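Local coordinates for 2-dehydro-3-deoxy-d-gluconate/2-dehydro-3-deoxy-phosphogluconate aldolase (Picrophilus torridus, PDB 4UXD), which is an aldolase of the dihydrodipicolinate synthetase family, built on a (beta/alpha)8 barrel and assembled from four protein chains, at residues A203-Q208 / G222-T227; G40-N45 / K80-F85; Y53-N58 / E88-P93. All coordinates share one frame; numbering follows the deposited sequence.

Overall arrangement
All three contacts belong to a (beta/alpha)8 barrel, whose parallel strands alternate with helices packed outside them. Interaction 1 lies in the barrel wall, about 7 Å from the centre of the chain, where neighbouring strands 203-206 and 222-224 pair. Interactions 2 and 3 come earlier in sequence and lie further out, their centres about 16 Å apart and their segments alternating along the chain. Helix 44-56 is tied at its start to helix 76-88 and at its end to the loop that follows helix 76-88. Interaction 1, centred about 24 Å from interaction 2 and 17 Å from interaction 3, thus pairs strands within the wall, while the other two fasten neighbouring parts of the outer layer.

Interaction 1: A203-Q208 / G222-T227. With GOL (glycerol), chain F; IPA (isopropyl alcohol), chain G.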
loop_
_atom_site.group_PDB
_atom_site.type_symbol
_atom_site.label_atom_id
_atom_site.label_comp_id
_atom_site.label_asym_id
_atom_site.label_seq_id
_atom_site.Cartn_x
_atom_site.Cartn_y
_atom_site.Cartn_z
ATOM N N ALA A 203 -23.935 18.341 -6.737
ATOM C CA ALA A 203 -22.724 19.109 -6.455
ATOM C C ALA A 203 -21.501 18.205 -6.298
ATOM O O ALA A 203 -21.623 17.019 -6.000
ATOM C CB ALA A 203 -22.917 19.955 -5.186
ATOM N N VAL A 204 -20.324 18.778 -6.519
ATOM C CA VAL A 204 -19.071 18.057 -6.348
ATOM C C VAL A 204 -18.076 18.963 -5.627
ATOM O O VAL A 204 -17.572 19.923 -6.208
ATOM C CB VAL A 204 -18.497 17.595 -7.694
ATOM C CG1 VAL A 204 -17.250 16.790 -7.496
ATOM C CG2 VAL A 204 -19.525 16.767 -8.450
ATOM N N PHE A 205 -17.810 18.666 -4.358
ATOM C CA PHE A 205 -16.948 19.519 -3.545
ATOM C C PHE A 205 -15.529 18.960 -3.392
ATOM O O PHE A 205 -15.339 17.770 -3.169
ATOM C CB PHE A 205 -17.562 19.722 -2.158
ATOM C CG PHE A 205 -18.754 20.646 -2.130
ATOM C CD1 PHE A 205 -20.031 20.150 -2.302
ATOM C CD2 PHE A 205 -18.595 22.007 -1.893
ATOM C CE1 PHE A 205 -21.133 20.994 -2.256
ATOM C CE2 PHE A 205 -19.697 22.862 -1.851
ATOM C CZ PHE A 205 -20.962 22.351 -2.026
ATOM N N GLN A 206 -14.545 19.843 -3.497
ATOM C CA GLN A 206 -13.158 19.503 -3.235
ATOM C C GLN A 206 -12.894 19.614 -1.728
ATOM O O GLN A 206 -13.126 20.656 -1.124
ATOM C CB GLN A 206 -12.221 20.425 -4.031
ATOM C CG GLN A 206 -10.720 20.246 -3.732
ATOM C CD GLN A 206 -10.229 18.817 -3.960
ATOM O OE1 GLN A 206 -10.078 18.048 -3.011
ATOM N NE2 GLN A 206 -9.979 18.457 -5.217
ATOM N N GLY A 207 -12.378 18.543 -1.133
ATOM C CA GLY A 207 -12.212 18.465 0.303
ATOM C C GLY A 207 -10.855 18.903 0.786
ATOM O O GLY A 207 -10.621 18.980 1.988
ATOM N N GLN A 208 -9.948 19.169 -0.145
ATOM C CA GLN A 208 -8.587 19.563 0.222
ATOM C C GLN A 208 -8.341 21.003 -0.183
ATOM O O GLN A 208 -8.413 21.343 -1.360
ATOM C CB GLN A 208 -7.543 18.650 -0.425
ATOM C CG GLN A 208 -7.617 17.191 -0.002
ATOM C CD GLN A 208 -7.343 16.967 1.479
ATOM O OE1 GLN A 208 -7.002 17.892 2.217
ATOM N NE2 GLN A 208 -7.502 15.724 1.920
ATOM N N GLY A 222 -17.472 23.836 -5.353
ATOM C CA GLY A 222 -16.836 24.555 -4.257
ATOM C C GLY A 222 -15.978 23.632 -3.406
ATOM O O GLY A 222 -15.635 22.524 -3.825
ATOM N N GLY A 223 -15.632 24.079 -2.205
ATOM C CA GLY A 223 -14.790 23.294 -1.326
ATOM C C GLY A 223 -15.343 23.062 0.067
ATOM O O GLY A 223 -16.136 23.849 0.578
ATOM N N VAL A 224 -14.913 21.955 0.666
ATOM C CA VAL A 224 -15.044 21.717 2.100
ATOM C C VAL A 224 -13.651 21.817 2.704
ATOM O O VAL A 224 -12.823 20.916 2.496
ATOM C CB VAL A 224 -15.644 20.325 2.422
ATOM C CG1 VAL A 224 -15.976 20.212 3.911
ATOM C CG2 VAL A 224 -16.874 20.072 1.595
ATOM N N CYS A 225 -13.398 22.901 3.441
ATOM C CA CYS A 225 -12.037 23.295 3.774
ATOM C C CYS A 225 -11.814 23.591 5.249
ATOM O O CYS A 225 -12.229 24.626 5.744
ATOM C CB CYS A 225 -11.667 24.522 2.945
ATOM S SG CYS A 225 -11.888 24.292 1.173
ATOM N N GLY A 226 -11.110 22.699 5.934
ATOM C CA GLY A 226 -10.901 22.817 7.366
ATOM C C GLY A 226 -10.196 24.085 7.835
ATOM O O GLY A 226 -10.386 24.521 8.969
ATOM N N THR A 227 -9.370 24.679 6.986
ATOM C CA THR A 227 -8.658 25.882 7.378
ATOM C C THR A 227 -9.599 27.067 7.641
ATOM O O THR A 227 -9.182 28.061 8.234
ATOM C CB THR A 227 -7.641 26.300 6.313
ATOM O OG1 THR A 227 -8.323 26.644 5.093
ATOM C CG2 THR A 227 -6.642 25.176 6.083
HETATM C C1 GOL F . -8.221 19.994 5.300
HETATM O O1 GOL F . -8.390 21.266 5.882
HETATM C C2 GOL F . -9.134 18.968 5.961
HETATM O O2 GOL F . -8.955 17.715 5.326
HETATM C C3 GOL F . -10.598 19.411 5.904
HETATM O O3 GOL F . -10.935 19.994 4.664
HETATM C C1 IPA G . -6.952 14.221 6.832
HETATM C C2 IPA G . -7.508 14.477 5.441
HETATM C C3 IPA G . -6.972 13.461 4.434
HETATM O O2 IPA G . -7.099 15.773 5.081
#
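Phe205 lays its ring beside the neighbouring strand with an edge turned to Gly223 N, which lies 3.6 Å from Phe205 CD2, near the ring plane; CD2 is also close to the Gly222 carbonyl. The ring is put there by a CG that stands anti to the carbonyl carbon (chi1 -74°). Glycine suits position 222: a CB would lie tight against Phe205 CE2 and, at these backbone angles, jam against the preceding carbonyl oxygen. Phe205 CB meets the CG2 methyl of Val224 at 3.8 Å.

The strands run parallel, and Gln206 bonds on both sides of Gly223: Gln206 N gives a hydrogen bond to Gly222 O at 2.9 Å, while Gln206 O receives one from Val224 N at 2.8 Å. The Gln206 side chain turns to the other face, where OE1 accepts from Gln208 N on a lone pair and NE2 reaches Ser215.

At the C-terminal ends of the strands, glycerol O3 donates to Gly207 O at 2.9 Å and accepts a weak bond from Gly226 N; Tyr272 OH and Asp209 OD1 also bond the glycerol. Gln208 NE2 reaches isopropyl alcohol as well as Ser184 O. This beta-alpha-beta unit therefore joins a backbone-bonded, glycine-lined strand pair, with one small apolar contact, to polar groups at the strand ends. Both alcohols probably came from the crystallisation liquor, but their binding is consistent with a pocket there.

Interaction 2: G40-N45 / K80-F85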
loop_
_atom_site.group_PDB
_atom_site.type_symbol
_atom_site.label_atom_id
_atom_site.label_comp_id
_atom_site.label_asym_id
_atom_site.label_seq_id
_atom_site.Cartn_x
_atom_site.Cartn_y
_atom_site.Cartn_z
ATOM N N GLY A 40 -11.445 17.453 27.580
ATOM C CA GLY A 40 -11.802 16.755 26.356
ATOM C C GLY A 40 -13.292 16.493 26.151
ATOM O O GLY A 40 -13.657 15.540 25.463
ATOM N N ASN A 41 -14.143 17.319 26.757
ATOM C CA ASN A 41 -15.578 17.298 26.489
ATOM C C ASN A 41 -15.957 18.552 25.724
ATOM O O ASN A 41 -15.220 19.531 25.749
ATOM C CB ASN A 41 -16.388 17.214 27.782
ATOM C CG ASN A 41 -15.932 16.093 28.686
ATOM O OD1 ASN A 41 -15.651 16.311 29.864
ATOM N ND2 ASN A 41 -15.845 14.890 28.143
ATOM N N ILE A 42 -17.112 18.536 25.061
ATOM C CA ILE A 42 -17.460 19.618 24.161
ATOM C C ILE A 42 -17.671 20.927 24.923
ATOM O O ILE A 42 -18.482 21.010 25.849
ATOM C CB ILE A 42 -18.708 19.289 23.339
ATOM C CG1 ILE A 42 -18.467 18.018 22.532
ATOM C CG2 ILE A 42 -19.060 20.464 22.404
ATOM C CD1 ILE A 42 -19.594 17.630 21.597
ATOM N N ASP A 43 -16.911 21.936 24.504
ATOM C CA ASP A 43 -16.970 23.282 25.049
ATOM C C ASP A 43 -17.927 24.122 24.209
ATOM O O ASP A 43 -17.545 24.662 23.172
ATOM C CB ASP A 43 -15.562 23.893 25.077
ATOM C CG ASP A 43 -15.540 25.327 25.585
ATOM O OD1 ASP A 43 -16.595 25.851 25.984
ATOM O OD2 ASP A 43 -14.449 25.927 25.590
ATOM N N TYR A 44 -19.170 24.235 24.671
ATOM C CA TYR A 44 -20.228 24.847 23.873
ATOM C C TYR A 44 -20.092 26.357 23.788
ATOM O O TYR A 44 -20.588 26.981 22.861
ATOM C CB TYR A 44 -21.599 24.453 24.434
ATOM C CG TYR A 44 -21.975 23.040 24.044
ATOM C CD1 TYR A 44 -22.418 22.758 22.766
ATOM C CD2 TYR A 44 -21.847 21.990 24.938
ATOM C CE1 TYR A 44 -22.747 21.475 22.397
ATOM C CE2 TYR A 44 -22.165 20.705 24.575
ATOM C CZ TYR A 44 -22.621 20.453 23.298
ATOM O OH TYR A 44 -22.959 19.176 22.910
ATOM N N ASN A 45 -19.385 26.947 24.736
ATOM C CA ASN A 45 -19.070 28.358 24.626
ATOM C C ASN A 45 -18.074 28.621 23.484
ATOM O O ASN A 45 -18.261 29.551 22.687
ATOM C CB ASN A 45 -18.517 28.887 25.946
ATOM C CG ASN A 45 -18.537 30.396 26.013
ATOM O OD1 ASN A 45 -19.489 31.040 25.561
ATOM N ND2 ASN A 45 -17.475 30.972 26.551
ATOM N N LYS A 80 -25.729 14.072 18.868
ATOM C CA LYS A 80 -27.059 14.654 18.756
ATOM C C LYS A 80 -27.056 16.027 19.403
ATOM O O LYS A 80 -27.570 16.998 18.842
ATOM C CB LYS A 80 -28.102 13.777 19.415
ATOM C CG LYS A 80 -28.488 12.537 18.657
ATOM C CD LYS A 80 -29.601 11.824 19.410
ATOM C CE LYS A 80 -29.681 10.356 19.066
ATOM N NZ LYS A 80 -30.558 9.634 20.027
ATOM N N ASP A 81 -26.451 16.109 20.583
ATOM C CA ASP A 81 -26.457 17.350 21.341
ATOM C C ASP A 81 -25.729 18.446 20.569
ATOM O O ASP A 81 -26.216 19.571 20.487
ATOM C CB ASP A 81 -25.838 17.144 22.728
ATOM C CG ASP A 81 -26.762 16.366 23.673
ATOM O OD1 ASP A 81 -27.998 16.305 23.420
ATOM O OD2 ASP A 81 -26.244 15.816 24.669
ATOM N N PHE A 82 -24.592 18.112 19.958
ATOM C CA PHE A 82 -23.800 19.117 19.234
ATOM C C PHE A 82 -24.522 19.638 17.977
ATOM O O PHE A 82 -24.509 20.834 17.694
ATOM C CB PHE A 82 -22.449 18.530 18.867
ATOM C CG PHE A 82 -21.473 19.521 18.315
ATOM C CD1 PHE A 82 -20.775 20.374 19.157
ATOM C CD2 PHE A 82 -21.210 19.565 16.958
ATOM C CE1 PHE A 82 -19.851 21.269 18.652
ATOM C CE2 PHE A 82 -20.281 20.457 16.446
ATOM C CZ PHE A 82 -19.601 21.309 17.294
ATOM N N LEU A 83 -25.149 18.742 17.225
ATOM C CA LEU A 83 -25.928 19.154 16.062
ATOM C C LEU A 83 -27.045 20.114 16.496
ATOM O O LEU A 83 -27.373 21.067 15.793
ATOM C CB LEU A 83 -26.520 17.940 15.342
ATOM C CG LEU A 83 -25.551 16.904 14.770
ATOM C CD1 LEU A 83 -26.311 15.875 13.949
ATOM C CD2 LEU A 83 -24.455 17.543 13.924
ATOM N N LYS A 84 -27.624 19.863 17.667
ATOM C CA LYS A 84 -28.661 20.735 18.175
ATOM C C LYS A 84 -28.092 22.124 18.477
ATOM O O LYS A 84 -28.661 23.136 18.080
ATOM C CB LYS A 84 -29.302 20.132 19.426
ATOM C CG LYS A 84 -30.786 20.452 19.578
ATOM C CD LYS A 84 -31.380 19.811 20.813
ATOM C CE LYS A 84 -30.914 20.522 22.081
ATOM N NZ LYS A 84 -31.578 20.009 23.316
ATOM N N PHE A 85 -26.961 22.173 19.163
ATOM C CA PHE A 85 -26.391 23.449 19.547
ATOM C C PHE A 85 -26.129 24.273 18.305
ATOM O O PHE A 85 -26.586 25.409 18.191
ATOM C CB PHE A 85 -25.104 23.261 20.347
ATOM C CG PHE A 85 -24.465 24.555 20.789
ATOM C CD1 PHE A 85 -24.924 25.224 21.920
ATOM C CD2 PHE A 85 -23.396 25.094 20.089
ATOM C CE1 PHE A 85 -24.328 26.421 22.337
ATOM C CE2 PHE A 85 -22.793 26.286 20.509
ATOM C CZ PHE A 85 -23.273 26.947 21.631
#
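This is an aromatic surface contact between the first two helices of the barrel's outer layer: the loop and first turn of helix 44-56 meet the middle of helix 76-88. Tyr44 and Phe85 form an edge-to-face pair, with ring centroids 5.0 Å apart and planes at 60°. The Tyr44 edge is presented to the Phe85 face, Tyr44 CD1 lying 3.4 Å from Phe85 CG, offset toward the rim of that ring. Tyr44 CB also sits over the same aromatic residue in a CH-pi contact, 4.2 Å from the Phe85 centroid. Phe85 is carried out to this position by a CG anti to its backbone N (chi1 -179°), which extends the ring away from its own helix.

One turn back, Phe82 meets the loop. Its CD1 lies 3.7 Å from Ile42 CG2, and the same ring atom touches Tyr44 CE1 at 3.9 Å. Ile42 CG2 also lies over the centre of the Tyr44 ring, its methyl fitting against the flat surface. Aromatic residues suit these places because a flat ring can offer edge and face to different neighbours. At its far end the Tyr44 hydroxyl lies beside Asp81 CB.

No hydrogen bond joins the two segments. Their association rests on dispersion and ring electrostatics, while Asp43 caps the start of its own helix, OD1 accepting a weak bond from Asn45 N, and takes no part across the contact.

Interaction 3: Y53-N58 / E88-P93; sequences YLEGIN and ENSKKP
An ST turn in the loop after helix 76-88 meets the last turn of helix 44-56 here. Ser90 OG accepts from Lys92 N at 3.0 Å, which closes the turn, and donates to Glu55 OE2, also at 3.0 Å. Serine suits this place because one small hydroxyl can do both. Glu55 uses the anti lone pair of OE2, away from its other oxygen. Its chain is extended beyond CG (chi2 173°), which carries the carboxylate across to the loop. A water adds a second link, donating to Glu55 OE2 at 2.6 Å and accepting from Lys91 N at 3.0 Å.

Lys92 runs the other way, its aliphatic part sliding past that of Glu55, with Lys92 CG 4.1 Å from Glu55 CG. A bend at chi2 (-70°) sends the amine toward the end of the helix, where Lys92 NZ bonds Val59 O and, more weakly, Asn58 OD1 at 3.3 Å. The two charges stay 6.9 Å apart, Lys92 NZ to Glu55 OE2, so no salt bridge forms.

Ser90 and Lys92 also rest on Leu62 of strand 61-63. Ser90 packs on Ile51 of helix 44-56 as well, and the loop continues past Pro93 into strand 95-97.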
loop_
_atom_site.group_PDB
_atom_site.type_symbol
_atom_site.label_atom_id
_atom_site.label_comp_id
_atom_site.label_asym_id
_atom_site.label_seq_id
_atom_site.Cartn_x
_atom_site.Cartn_y
_atom_site.Cartn_z
ATOM N N TYR A 53 -17.201 33.286 14.370
ATOM C CA TYR A 53 -16.092 33.475 13.431
ATOM C C TYR A 53 -16.445 33.029 12.012
ATOM O O TYR A 53 -16.060 33.667 11.033
ATOM C CB TYR A 53 -14.860 32.711 13.879
ATOM C CG TYR A 53 -13.743 32.798 12.869
ATOM C CD1 TYR A 53 -12.931 33.925 12.808
ATOM C CD2 TYR A 53 -13.502 31.760 11.964
ATOM C CE1 TYR A 53 -11.910 34.024 11.896
ATOM C CE2 TYR A 53 -12.470 31.848 11.039
ATOM C CZ TYR A 53 -11.676 32.989 11.005
ATOM O OH TYR A 53 -10.648 33.098 10.082
ATOM N N LEU A 54 -17.167 31.922 11.903
ATOM C CA LEU A 54 -17.517 31.384 10.603
ATOM C C LEU A 54 -18.471 32.315 9.895
ATOM O O LEU A 54 -18.343 32.546 8.686
ATOM C CB LEU A 54 -18.124 29.982 10.742
ATOM C CG LEU A 54 -17.071 28.910 11.005
ATOM C CD1 LEU A 54 -17.677 27.618 11.517
ATOM C CD2 LEU A 54 -16.276 28.652 9.725
ATOM N N GLU A 55 -19.430 32.851 10.650
ATOM C CA GLU A 55 -20.397 33.781 10.089
ATOM C C GLU A 55 -19.681 35.047 9.601
ATOM O O GLU A 55 -19.982 35.569 8.518
ATOM C CB GLU A 55 -21.467 34.097 11.118
ATOM C CG GLU A 55 -22.416 32.924 11.345
ATOM C CD GLU A 55 -23.404 33.120 12.491
ATOM O OE1 GLU A 55 -23.322 34.136 13.218
ATOM O OE2 GLU A 55 -24.269 32.234 12.656
ATOM N N GLY A 56 -18.703 35.500 10.388
ATOM C CA GLY A 56 -17.924 36.687 10.074
ATOM C C GLY A 56 -17.202 36.653 8.731
ATOM O O GLY A 56 -17.258 37.628 7.977
ATOM N N ILE A 57 -16.524 35.545 8.435
ATOM C CA ILE A 57 -15.831 35.371 7.150
ATOM C C ILE A 57 -16.741 34.822 6.057
ATOM O O ILE A 57 -16.274 34.494 4.979
ATOM C CB ILE A 57 -14.617 34.425 7.277
ATOM C CG1 ILE A 57 -15.072 33.010 7.660
ATOM C CG2 ILE A 57 -13.606 34.990 8.291
ATOM C CD1 ILE A 57 -13.949 32.001 7.792
ATOM N N ASN A 58 -18.034 34.721 6.341
ATOM C CA ASN A 58 -19.044 34.357 5.343
ATOM C C ASN A 58 -18.820 33.004 4.617
ATOM O O ASN A 58 -18.925 32.911 3.380
ATOM C CB ASN A 58 -19.155 35.482 4.313
ATOM C CG ASN A 58 -20.396 35.361 3.448
ATOM O OD1 ASN A 58 -21.456 34.939 3.917
ATOM N ND2 ASN A 58 -20.258 35.697 2.165
ATOM N N GLU A 88 -29.055 25.562 16.677
ATOM C CA GLU A 88 -29.771 26.534 17.487
ATOM C C GLU A 88 -29.024 27.849 17.675
ATOM O O GLU A 88 -29.568 28.795 18.257
ATOM C CB GLU A 88 -30.082 25.944 18.857
ATOM C CG GLU A 88 -31.316 25.082 18.886
ATOM C CD GLU A 88 -31.564 24.497 20.257
ATOM O OE1 GLU A 88 -30.765 24.784 21.181
ATOM O OE2 GLU A 88 -32.555 23.754 20.407
ATOM N N ASN A 89 -27.795 27.925 17.185
ATOM C CA ASN A 89 -27.000 29.127 17.396
ATOM C C ASN A 89 -26.445 29.694 16.112
ATOM O O ASN A 89 -25.517 30.500 16.115
ATOM C CB ASN A 89 -25.898 28.828 18.392
ATOM C CG ASN A 89 -26.445 28.660 19.798
ATOM O OD1 ASN A 89 -26.750 29.639 20.472
ATOM N ND2 ASN A 89 -26.604 27.417 20.230
ATOM N N SER A 90 -27.066 29.298 15.012
ATOM C CA SER A 90 -26.731 29.826 13.704
ATOM C C SER A 90 -27.874 29.573 12.739
ATOM O O SER A 90 -28.529 28.538 12.812
ATOM C CB SER A 90 -25.449 29.184 13.165
ATOM O OG SER A 90 -25.250 29.528 11.801
ATOM N N LYS A 91 -28.101 30.511 11.830
ATOM C CA LYS A 91 -29.090 30.316 10.777
ATOM C C LYS A 91 -28.418 30.006 9.441
ATOM O O LYS A 91 -29.060 30.025 8.389
ATOM C CB LYS A 91 -29.996 31.549 10.664
ATOM C CG LYS A 91 -31.017 31.642 11.801
ATOM C CD LYS A 91 -31.960 32.819 11.633
ATOM C CE LYS A 91 -33.153 32.471 10.755
ATOM N NZ LYS A 91 -34.125 33.600 10.686
ATOM N N LYS A 92 -27.119 29.722 9.482
ATOM C CA LYS A 92 -26.431 29.215 8.304
ATOM C C LYS A 92 -27.020 27.860 7.973
ATOM O O LYS A 92 -27.426 27.124 8.871
ATOM C CB LYS A 92 -24.926 29.093 8.533
ATOM C CG LYS A 92 -24.176 30.413 8.569
ATOM C CD LYS A 92 -24.132 31.047 7.208
ATOM C CE LYS A 92 -23.212 32.225 7.216
ATOM N NZ LYS A 92 -23.061 32.744 5.850
ATOM N N PRO A 93 -27.119 27.542 6.678
ATOM C CA PRO A 93 -27.548 26.187 6.324
ATOM C C PRO A 93 -26.504 25.138 6.759
ATOM O O PRO A 93 -25.296 25.326 6.585
ATOM C CB PRO A 93 -27.695 26.255 4.802
ATOM C CG PRO A 93 -26.804 27.370 4.374
ATOM C CD PRO A 93 -26.856 28.375 5.493
HETATM O O HOH W 1 -26.546 33.111 11.627
#